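Side-chain contacts in 5-methylthioribose-1-phosphate isomerase (Saccharomyces cerevisiae, PDB 1W2W), which catalyses the interconversion of methylthioribose-1-phosphate and methylthioribulose-1-phosphate in the methionine salvage pathway: residues 97-102 with 118-123; 66-71 with 127-132; 4-9 with 60-65. All blocks are in the same frame, centred on the assembly; numbering follows the deposited sequence.

Interaction 1 (97-102 with 118-123); sequences KRLDFL and EIKNIL
L99 and D100 meet K120 in an antiparallel helix pair of the N-terminal helical part of the isomerase. The pair joins helix 88-103 to helix 111-124. The two short axes run at 174° to each other and come no closer than 11.4 Å. Side chains therefore have to bridge the gap. K120 and L99 do this together. The K120 chain is extended beyond CG and slides past L99 in the opposite direction, with K120 CG 3.8 Å from L99 CD1. The far end of the lysine then crosses D100 at about a right angle. There K120 NZ donates to D100 OD1 at 2.7 Å, on the syn lone pair of that oxygen, in a salt bridge. I119 adds a looser apolar contact, with its CG2 4.4 Å from L99 CD1. L99 and I119 both also pack against helix 53-73, on V64 and S61 respectively. D100 is exposed and K120 partly so, whereas L99 and I119 are buried. The lysine thus plays two parts: its methylenes lie against L99, and its ammonium pairs with a carboxylate at the surface, where solvent probably screens part of the attraction.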
loop_
_atom_site.group_PDB
_atom_site.type_symbol
_atom_site.label_atom_id
_atom_site.label_comp_id
_atom_site.label_asym_id
_atom_site.label_seq_id
_atom_site.Cartn_x
_atom_site.Cartn_y
_atom_site.Cartn_z
ATOM N N LYS A 97 23.422 -19.402 -25.854
ATOM C CA LYS A 97 21.981 -19.623 -25.795
ATOM C C LYS A 97 21.505 -19.569 -24.341
ATOM O O LYS A 97 20.463 -18.988 -24.036
ATOM C CB LYS A 97 21.642 -20.970 -26.435
ATOM C CG LYS A 97 20.161 -21.331 -26.474
ATOM C CD LYS A 97 19.950 -22.549 -27.386
ATOM C CE LYS A 97 19.864 -23.848 -26.601
ATOM N NZ LYS A 97 18.437 -24.290 -26.507
ATOM N N ARG A 98 22.278 -20.167 -23.445
ATOM C CA ARG A 98 21.904 -20.183 -22.036
ATOM C C ARG A 98 22.061 -18.806 -21.380
ATOM O O ARG A 98 21.292 -18.455 -20.477
ATOM C CB ARG A 98 22.652 -21.292 -21.290
ATOM C CG ARG A 98 22.063 -22.658 -21.628
ATOM C CD ARG A 98 22.846 -23.825 -21.094
ATOM N NE ARG A 98 22.709 -23.964 -19.643
ATOM C CZ ARG A 98 21.598 -24.326 -19.025
ATOM N NH1 ARG A 98 20.494 -24.588 -19.717
ATOM N NH2 ARG A 98 21.591 -24.436 -17.706
ATOM N N LEU A 99 23.030 -18.021 -21.849
ATOM C CA LEU A 99 23.114 -16.608 -21.459
ATOM C C LEU A 99 21.911 -15.784 -21.905
ATOM O O LEU A 99 21.409 -14.946 -21.152
ATOM C CB LEU A 99 24.432 -15.975 -21.923
ATOM C CG LEU A 99 25.723 -16.569 -21.359
ATOM C CD1 LEU A 99 26.926 -15.987 -22.104
ATOM C CD2 LEU A 99 25.829 -16.290 -19.853
ATOM N N ASP A 100 21.436 -16.016 -23.123
ATOM C CA ASP A 100 20.186 -15.410 -23.575
ATOM C C ASP A 100 18.967 -15.840 -22.753
ATOM O O ASP A 100 18.088 -15.027 -22.469
ATOM C CB ASP A 100 19.957 -15.655 -25.078
ATOM C CG ASP A 100 21.054 -15.047 -25.950
ATOM O OD1 ASP A 100 21.829 -14.193 -25.462
ATOM O OD2 ASP A 100 21.223 -15.373 -27.148
ATOM N N PHE A 101 18.914 -17.115 -22.369
ATOM C CA PHE A 101 17.854 -17.614 -21.491
ATOM C C PHE A 101 17.892 -16.846 -20.164
ATOM O O PHE A 101 16.869 -16.308 -19.707
ATOM C CB PHE A 101 18.051 -19.120 -21.278
ATOM C CG PHE A 101 17.124 -19.735 -20.268
ATOM C CD1 PHE A 101 15.747 -19.636 -20.412
ATOM C CD2 PHE A 101 17.640 -20.414 -19.176
ATOM C CE1 PHE A 101 14.896 -20.206 -19.479
ATOM C CE2 PHE A 101 16.792 -20.990 -18.239
ATOM C CZ PHE A 101 15.420 -20.887 -18.394
ATOM N N LEU A 102 19.077 -16.784 -19.563
ATOM C CA LEU A 102 19.250 -16.086 -18.279
ATOM C C LEU A 102 18.788 -14.635 -18.378
ATOM O O LEU A 102 18.082 -14.137 -17.492
ATOM C CB LEU A 102 20.719 -16.132 -17.842
ATOM C CG LEU A 102 21.060 -15.482 -16.495
ATOM C CD1 LEU A 102 20.197 -16.132 -15.418
ATOM C CD2 LEU A 102 22.534 -15.721 -16.180
ATOM N N GLU A 118 29.200 -8.105 -20.839
ATOM C CA GLU A 118 30.599 -8.215 -20.467
ATOM C C GLU A 118 31.029 -9.678 -20.445
ATOM O O GLU A 118 32.111 -10.010 -20.939
ATOM C CB GLU A 118 30.865 -7.549 -19.115
ATOM C CG GLU A 118 32.340 -7.382 -18.768
ATOM C CD GLU A 118 33.198 -6.921 -19.936
ATOM O OE1 GLU A 118 32.845 -5.922 -20.603
ATOM O OE2 GLU A 118 34.239 -7.562 -20.182
ATOM N N ILE A 119 30.188 -10.552 -19.890
ATOM C CA ILE A 119 30.533 -11.977 -19.858
ATOM C C ILE A 119 30.665 -12.534 -21.284
ATOM O O ILE A 119 31.587 -13.313 -21.565
ATOM C CB ILE A 119 29.532 -12.795 -19.025
ATOM C CG1 ILE A 119 29.637 -12.401 -17.545
ATOM C CG2 ILE A 119 29.759 -14.309 -19.242
ATOM C CD1 ILE A 119 28.480 -12.879 -16.670
ATOM N N LYS A 120 29.763 -12.134 -22.177
ATOM C CA LYS A 120 29.884 -12.532 -23.587
ATOM C C LYS A 120 31.179 -12.042 -24.239
ATOM O O LYS A 120 31.797 -12.765 -25.041
ATOM C CB LYS A 120 28.683 -12.066 -24.406
ATOM C CG LYS A 120 27.438 -12.898 -24.179
ATOM C CD LYS A 120 26.377 -12.569 -25.208
ATOM C CE LYS A 120 25.106 -13.346 -24.950
ATOM N NZ LYS A 120 24.222 -13.203 -26.138
ATOM N N ASN A 121 31.584 -10.819 -23.910
ATOM C CA ASN A 121 32.856 -10.288 -24.393
ATOM C C ASN A 121 34.039 -11.088 -23.868
ATOM O O ASN A 121 35.014 -11.343 -24.588
ATOM C CB ASN A 121 33.019 -8.820 -23.992
ATOM C CG ASN A 121 32.198 -7.893 -24.862
ATOM O OD1 ASN A 121 31.836 -8.241 -25.989
ATOM N ND2 ASN A 121 31.891 -6.710 -24.342
ATOM N N ILE A 122 33.959 -11.490 -22.604
ATOM C CA ILE A 122 34.976 -12.369 -22.054
ATOM C C ILE A 122 34.969 -13.716 -22.774
ATOM O O ILE A 122 36.030 -14.243 -23.113
ATOM C CB ILE A 122 34.804 -12.549 -20.541
ATOM C CG1 ILE A 122 35.084 -11.217 -19.834
ATOM C CG2 ILE A 122 35.773 -13.617 -20.023
ATOM C CD1 ILE A 122 34.685 -11.223 -18.364
ATOM N N LEU A 123 33.784 -14.268 -23.012
ATOM C CA LEU A 123 33.689 -15.565 -23.678
ATOM C C LEU A 123 34.327 -15.501 -25.064
ATOM O O LEU A 123 35.032 -16.429 -25.472
ATOM C CB LEU A 123 32.233 -16.014 -23.783
ATOM C CG LEU A 123 31.940 -17.394 -24.368
ATOM C CD1 LEU A 123 32.668 -18.519 -23.655
ATOM C CD2 LEU A 123 30.442 -17.647 -24.399
#

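Interaction 2 (66-71 with 127-132); sequences TEVQLI and SDLKAF
V68 and L129 bring the two backbones nearest, with V68 CA 7.6 Å from L129 CA. V68 lies in the middle of a helical run, 66-71, within helix 53-73. L129 is the first residue of helix 129-168, and the two residues before it are loop. The contact is a packing of the start of one helix against the side of another in the N-terminal helical bundle. It is buried and wholly apolar across the segments. L129 lays its two methyl branches on two residues one helical turn apart. L129 CD1 sits 4.1 Å from V68 CB and equally near V68 CG1. L129 CD2 sits 3.9 Å from I71 CG1, and I71 CD1 is almost as close. In I71, CG1 stands between the backbone N and the carbonyl carbon (chi1 63°). This turns CG1 to the leucine methyl, and the extended chi2 carries CD1 alongside it. F132, one turn after L129, reaches V68 from another direction. Its CG is anti to the backbone N (chi1 179°), and the ring meets the valine with its edge. V68 CG1 lies in the ring plane, 3.8 Å from F132 CE2. The same ring also packs on I119, I122 and L123 of helix 111-124 and on L95 of helix 88-103. L129 also touches W88. Q69 gives a polar tie between the same two helices, because its NE2 donates to D133 OD1. D128 caps the start of helix 129-168 at the N-cap position. A131 N donates to D128 OD1 at 2.9 Å with an N-H...O angle of 159°, approaching nearly along the C-O axis of the carboxylate.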
loop_
_atom_site.group_PDB
_atom_site.type_symbol
_atom_site.label_atom_id
_atom_site.label_comp_id
_atom_site.label_asym_id
_atom_site.label_seq_id
_atom_site.Cartn_x
_atom_site.Cartn_y
_atom_site.Cartn_z
ATOM N N THR A 66 29.307 -21.015 -11.734
ATOM C CA THR A 66 29.067 -22.340 -11.157
ATOM C C THR A 66 28.769 -23.367 -12.250
ATOM O O THR A 66 29.174 -24.528 -12.132
ATOM C CB THR A 66 27.942 -22.346 -10.092
ATOM O OG1 THR A 66 26.750 -21.766 -10.627
ATOM C CG2 THR A 66 28.284 -21.460 -8.911
ATOM N N GLU A 67 28.069 -22.946 -13.302
ATOM C CA GLU A 67 27.760 -23.856 -14.404
ATOM C C GLU A 67 29.026 -24.323 -15.117
ATOM O O GLU A 67 29.200 -25.523 -15.369
ATOM C CB GLU A 67 26.774 -23.255 -15.409
ATOM C CG GLU A 67 26.532 -24.191 -16.588
ATOM C CD GLU A 67 25.170 -24.007 -17.215
ATOM O OE1 GLU A 67 25.079 -24.043 -18.459
ATOM O OE2 GLU A 67 24.187 -23.828 -16.466
ATOM N N VAL A 68 29.922 -23.397 -15.449
ATOM C CA VAL A 68 31.101 -23.813 -16.205
ATOM C C VAL A 68 32.032 -24.652 -15.346
ATOM O O VAL A 68 32.722 -25.550 -15.846
ATOM C CB VAL A 68 31.841 -22.641 -16.874
ATOM C CG1 VAL A 68 30.922 -21.897 -17.847
ATOM C CG2 VAL A 68 32.412 -21.726 -15.843
ATOM N N GLN A 69 32.049 -24.379 -14.044
ATOM C CA GLN A 69 32.863 -25.189 -13.145
ATOM C C GLN A 69 32.288 -26.575 -12.933
ATOM O O GLN A 69 33.033 -27.547 -12.797
ATOM C CB GLN A 69 33.115 -24.473 -11.819
ATOM C CG GLN A 69 33.837 -23.150 -12.057
ATOM C CD GLN A 69 34.423 -22.557 -10.802
ATOM O OE1 GLN A 69 33.892 -22.762 -9.704
ATOM N NE2 GLN A 69 35.522 -21.829 -10.948
ATOM N N LEU A 70 30.964 -26.669 -12.921
ATOM C CA LEU A 70 30.302 -27.962 -12.811
ATOM C C LEU A 70 30.576 -28.829 -14.043
ATOM O O LEU A 70 30.843 -30.025 -13.922
ATOM C CB LEU A 70 28.794 -27.777 -12.609
ATOM C CG LEU A 70 27.934 -29.028 -12.405
ATOM C CD1 LEU A 70 28.526 -29.930 -11.347
ATOM C CD2 LEU A 70 26.501 -28.650 -12.039
ATOM N N ILE A 71 30.510 -28.249 -15.234
ATOM C CA ILE A 71 30.707 -29.071 -16.421
ATOM C C ILE A 71 32.163 -29.520 -16.551
ATOM O O ILE A 71 32.453 -30.541 -17.182
ATOM C CB ILE A 71 30.175 -28.390 -17.700
ATOM C CG1 ILE A 71 30.932 -27.102 -18.007
ATOM C CG2 ILE A 71 28.694 -28.078 -17.557
ATOM C CD1 ILE A 71 30.316 -26.299 -19.133
ATOM N N SER A 127 40.245 -18.654 -25.182
ATOM C CA SER A 127 40.608 -19.653 -26.187
ATOM C C SER A 127 39.980 -21.020 -25.933
ATOM O O SER A 127 39.863 -21.833 -26.859
ATOM C CB SER A 127 42.124 -19.776 -26.317
ATOM O OG SER A 127 42.735 -19.684 -25.046
ATOM N N ASP A 128 39.585 -21.271 -24.685
ATOM C CA ASP A 128 38.951 -22.531 -24.297
ATOM C C ASP A 128 38.186 -22.340 -22.995
ATOM O O ASP A 128 38.265 -21.268 -22.397
ATOM C CB ASP A 128 39.982 -23.648 -24.125
ATOM C CG ASP A 128 41.174 -23.221 -23.296
ATOM O OD1 ASP A 128 40.990 -22.763 -22.148
ATOM O OD2 ASP A 128 42.349 -23.313 -23.711
ATOM N N LEU A 129 37.460 -23.372 -22.563
ATOM C CA LEU A 129 36.674 -23.290 -21.331
ATOM C C LEU A 129 37.514 -22.935 -20.104
ATOM O O LEU A 129 37.094 -22.116 -19.271
ATOM C CB LEU A 129 35.887 -24.585 -21.089
ATOM C CG LEU A 129 34.820 -24.515 -19.990
ATOM C CD1 LEU A 129 33.707 -23.553 -20.394
ATOM C CD2 LEU A 129 34.261 -25.903 -19.705
ATOM N N LYS A 130 38.690 -23.547 -19.980
ATOM C CA LYS A 130 39.573 -23.265 -18.851
ATOM C C LYS A 130 39.891 -21.775 -18.723
ATOM O O LYS A 130 39.834 -21.211 -17.631
ATOM C CB LYS A 130 40.880 -24.065 -18.951
ATOM C CG LYS A 130 41.580 -24.283 -17.609
ATOM C CD LYS A 130 42.928 -24.988 -17.788
ATOM C CE LYS A 130 44.055 -24.208 -17.104
ATOM N NZ LYS A 130 44.764 -25.001 -16.052
ATOM N N ALA A 131 40.233 -21.141 -19.840
ATOM C CA ALA A 131 40.560 -19.720 -19.824
ATOM C C ALA A 131 39.332 -18.895 -19.444
ATOM O O ALA A 131 39.435 -17.946 -18.664
ATOM C CB ALA A 131 41.103 -19.277 -21.171
ATOM N N PHE A 132 38.183 -19.259 -20.003
ATOM C CA PHE A 132 36.929 -18.567 -19.705
ATOM C C PHE A 132 36.626 -18.644 -18.209
ATOM O O PHE A 132 36.260 -17.645 -17.585
ATOM C CB PHE A 132 35.778 -19.163 -20.514
ATOM C CG PHE A 132 34.444 -18.527 -20.242
ATOM C CD1 PHE A 132 34.231 -17.177 -20.506
ATOM C CD2 PHE A 132 33.401 -19.275 -19.717
ATOM C CE1 PHE A 132 33.003 -16.589 -20.255
ATOM C CE2 PHE A 132 32.164 -18.690 -19.462
ATOM C CZ PHE A 132 31.963 -17.354 -19.730
#

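Interaction 3 (4-9 with 60-65); sequences EAIVFD and GSLSVL
L62 is the residue of the 60-65 run that carries the contact with strand 6-9, meeting both I6 and F8. The run starts at G60, whose carbonyl O accepts a 2.8 Å hydrogen bond from S63 OG. S61 follows and turns to helix 129-168, where it touches L143. Next comes L62, and L62 CA is 8.4 Å from F8 CA. The leucine CG is anti to the carbonyl carbon (chi1 -75°), and its two methyls part toward two side chains of the strand. L62 CD1 goes to I6, 3.7 Å from I6 CG2. L62 CD2 stands over one face of the F8 ring, 3.7 Å from the ring centroid and 10° off the normal. This is a CH-pi contact, and the methyl is almost equally far from all six ring carbons. I6 and F8 alternate with V7, which points away, so one face of the strand supplies both partners. S63 and V64 turn to helix 88-103, packing on L102. L65 packs on L136 of helix 129-168. The strand bonds by its backbone to strand 17-21, whose V18 touches L62 as well. Helix 53-73 is thus packed on one face of a three-stranded antiparallel sheet, here by way of alternate residues of its outermost strand 6-9.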
loop_
_atom_site.group_PDB
_atom_site.type_symbol
_atom_site.label_atom_id
_atom_site.label_comp_id
_atom_site.label_asym_id
_atom_site.label_seq_id
_atom_site.Cartn_x
_atom_site.Cartn_y
_atom_site.Cartn_z
ATOM N N GLU A 4 22.990 -10.733 4.176
ATOM C CA GLU A 4 23.749 -10.981 2.960
ATOM C C GLU A 4 22.877 -11.754 1.963
ATOM O O GLU A 4 22.572 -12.919 2.178
ATOM C CB GLU A 4 25.053 -11.731 3.279
ATOM C CG GLU A 4 25.897 -12.068 2.053
ATOM C CD GLU A 4 27.352 -12.425 2.345
ATOM O OE1 GLU A 4 27.653 -13.062 3.386
ATOM O OE2 GLU A 4 28.212 -12.065 1.509
ATOM N N ALA A 5 22.468 -11.098 0.878
ATOM C CA ALA A 5 21.594 -11.737 -0.109
ATOM C C ALA A 5 22.285 -12.906 -0.787
ATOM O O ALA A 5 21.649 -13.912 -1.107
ATOM C CB ALA A 5 21.135 -10.735 -1.157
ATOM N N ILE A 6 23.585 -12.770 -1.006
ATOM C CA ILE A 6 24.325 -13.743 -1.807
ATOM C C ILE A 6 25.566 -14.150 -1.039
ATOM O O ILE A 6 26.369 -13.297 -0.667
ATOM C CB ILE A 6 24.694 -13.124 -3.176
ATOM C CG1 ILE A 6 23.417 -12.828 -3.976
ATOM C CG2 ILE A 6 25.624 -14.059 -3.971
ATOM C CD1 ILE A 6 23.634 -11.836 -5.114
ATOM N N VAL A 7 25.712 -15.446 -0.789
ATOM C CA VAL A 7 26.882 -15.920 -0.065
ATOM C C VAL A 7 27.781 -16.631 -1.067
ATOM O O VAL A 7 27.458 -17.733 -1.531
ATOM C CB VAL A 7 26.509 -16.840 1.097
ATOM C CG1 VAL A 7 27.773 -17.291 1.841
ATOM C CG2 VAL A 7 25.571 -16.101 2.068
ATOM N N PHE A 8 28.900 -15.976 -1.363
ATOM C CA PHE A 8 29.841 -16.380 -2.408
ATOM C C PHE A 8 31.155 -16.783 -1.748
ATOM O O PHE A 8 31.904 -15.926 -1.285
ATOM C CB PHE A 8 30.064 -15.186 -3.354
ATOM C CG PHE A 8 31.148 -15.400 -4.370
ATOM C CD1 PHE A 8 31.378 -16.657 -4.909
ATOM C CD2 PHE A 8 31.939 -14.337 -4.796
ATOM C CE1 PHE A 8 32.387 -16.850 -5.851
ATOM C CE2 PHE A 8 32.936 -14.517 -5.734
ATOM C CZ PHE A 8 33.163 -15.777 -6.266
ATOM N N ASP A 9 31.435 -18.082 -1.676
ATOM C CA ASP A 9 32.714 -18.533 -1.148
ATOM C C ASP A 9 33.687 -18.667 -2.313
ATOM O O ASP A 9 33.580 -19.596 -3.122
ATOM C CB ASP A 9 32.525 -19.882 -0.455
ATOM C CG ASP A 9 33.791 -20.406 0.174
ATOM O OD1 ASP A 9 34.894 -19.848 -0.028
ATOM O OD2 ASP A 9 33.765 -21.407 0.906
ATOM N N GLY A 60 23.089 -13.845 -11.301
ATOM C CA GLY A 60 23.116 -14.262 -12.701
ATOM C C GLY A 60 24.531 -14.590 -13.166
ATOM O O GLY A 60 24.787 -15.679 -13.707
ATOM N N SER A 61 25.442 -13.641 -12.952
ATOM C CA SER A 61 26.850 -13.808 -13.290
ATOM C C SER A 61 27.460 -15.025 -12.583
ATOM O O SER A 61 28.134 -15.834 -13.208
ATOM C CB SER A 61 27.632 -12.538 -12.942
ATOM O OG SER A 61 27.157 -11.443 -13.708
ATOM N N LEU A 62 27.220 -15.148 -11.282
ATOM C CA LEU A 62 27.734 -16.264 -10.504
ATOM C C LEU A 62 27.215 -17.607 -11.011
ATOM O O LEU A 62 27.958 -18.596 -11.009
ATOM C CB LEU A 62 27.426 -16.102 -9.010
ATOM C CG LEU A 62 28.283 -15.069 -8.283
ATOM C CD1 LEU A 62 27.701 -14.816 -6.899
ATOM C CD2 LEU A 62 29.724 -15.533 -8.158
ATOM N N SER A 63 25.960 -17.649 -11.453
ATOM C CA SER A 63 25.375 -18.910 -11.912
ATOM C C SER A 63 26.037 -19.414 -13.199
ATOM O O SER A 63 26.066 -20.622 -13.449
ATOM C CB SER A 63 23.849 -18.817 -12.064
ATOM O OG SER A 63 23.478 -18.170 -13.272
ATOM N N VAL A 64 26.563 -18.496 -14.005
ATOM C CA VAL A 64 27.343 -18.882 -15.185
ATOM C C VAL A 64 28.653 -19.533 -14.732
ATOM O O VAL A 64 29.083 -20.572 -15.264
ATOM C CB VAL A 64 27.641 -17.661 -16.082
ATOM C CG1 VAL A 64 28.357 -18.101 -17.360
ATOM C CG2 VAL A 64 26.363 -16.924 -16.458
ATOM N N LEU A 65 29.297 -18.932 -13.739
ATOM C CA LEU A 65 30.540 -19.493 -13.222
ATOM C C LEU A 65 30.325 -20.862 -12.573
ATOM O O LEU A 65 31.087 -21.795 -12.831
ATOM C CB LEU A 65 31.246 -18.528 -12.258
ATOM C CG LEU A 65 32.528 -19.061 -11.591
ATOM C CD1 LEU A 65 33.612 -19.364 -12.637
ATOM C CD2 LEU A 65 33.053 -18.063 -10.565
#

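How the interactions relate
Helix 53-73 takes part in interactions 2 and 3 through adjoining runs, and their centres lie about 16 Å apart. Interaction 1 packs against the same helix and touches both of the others. Toward interaction 3, whose centre is also about 16 Å away, L102 CD2 comes within 3.3 Å of G60 O. Interactions 1 and 2 are closer, with centres about 13 Å apart. There a salt bridge joins R98 NE to E67 OE1 at 2.7 Å. Interactions 2 and 3 are thus joined through helix 53-73, and interaction 1 meets each of them. All three contacts lie away from C181, the predicted transition-state stabiliser.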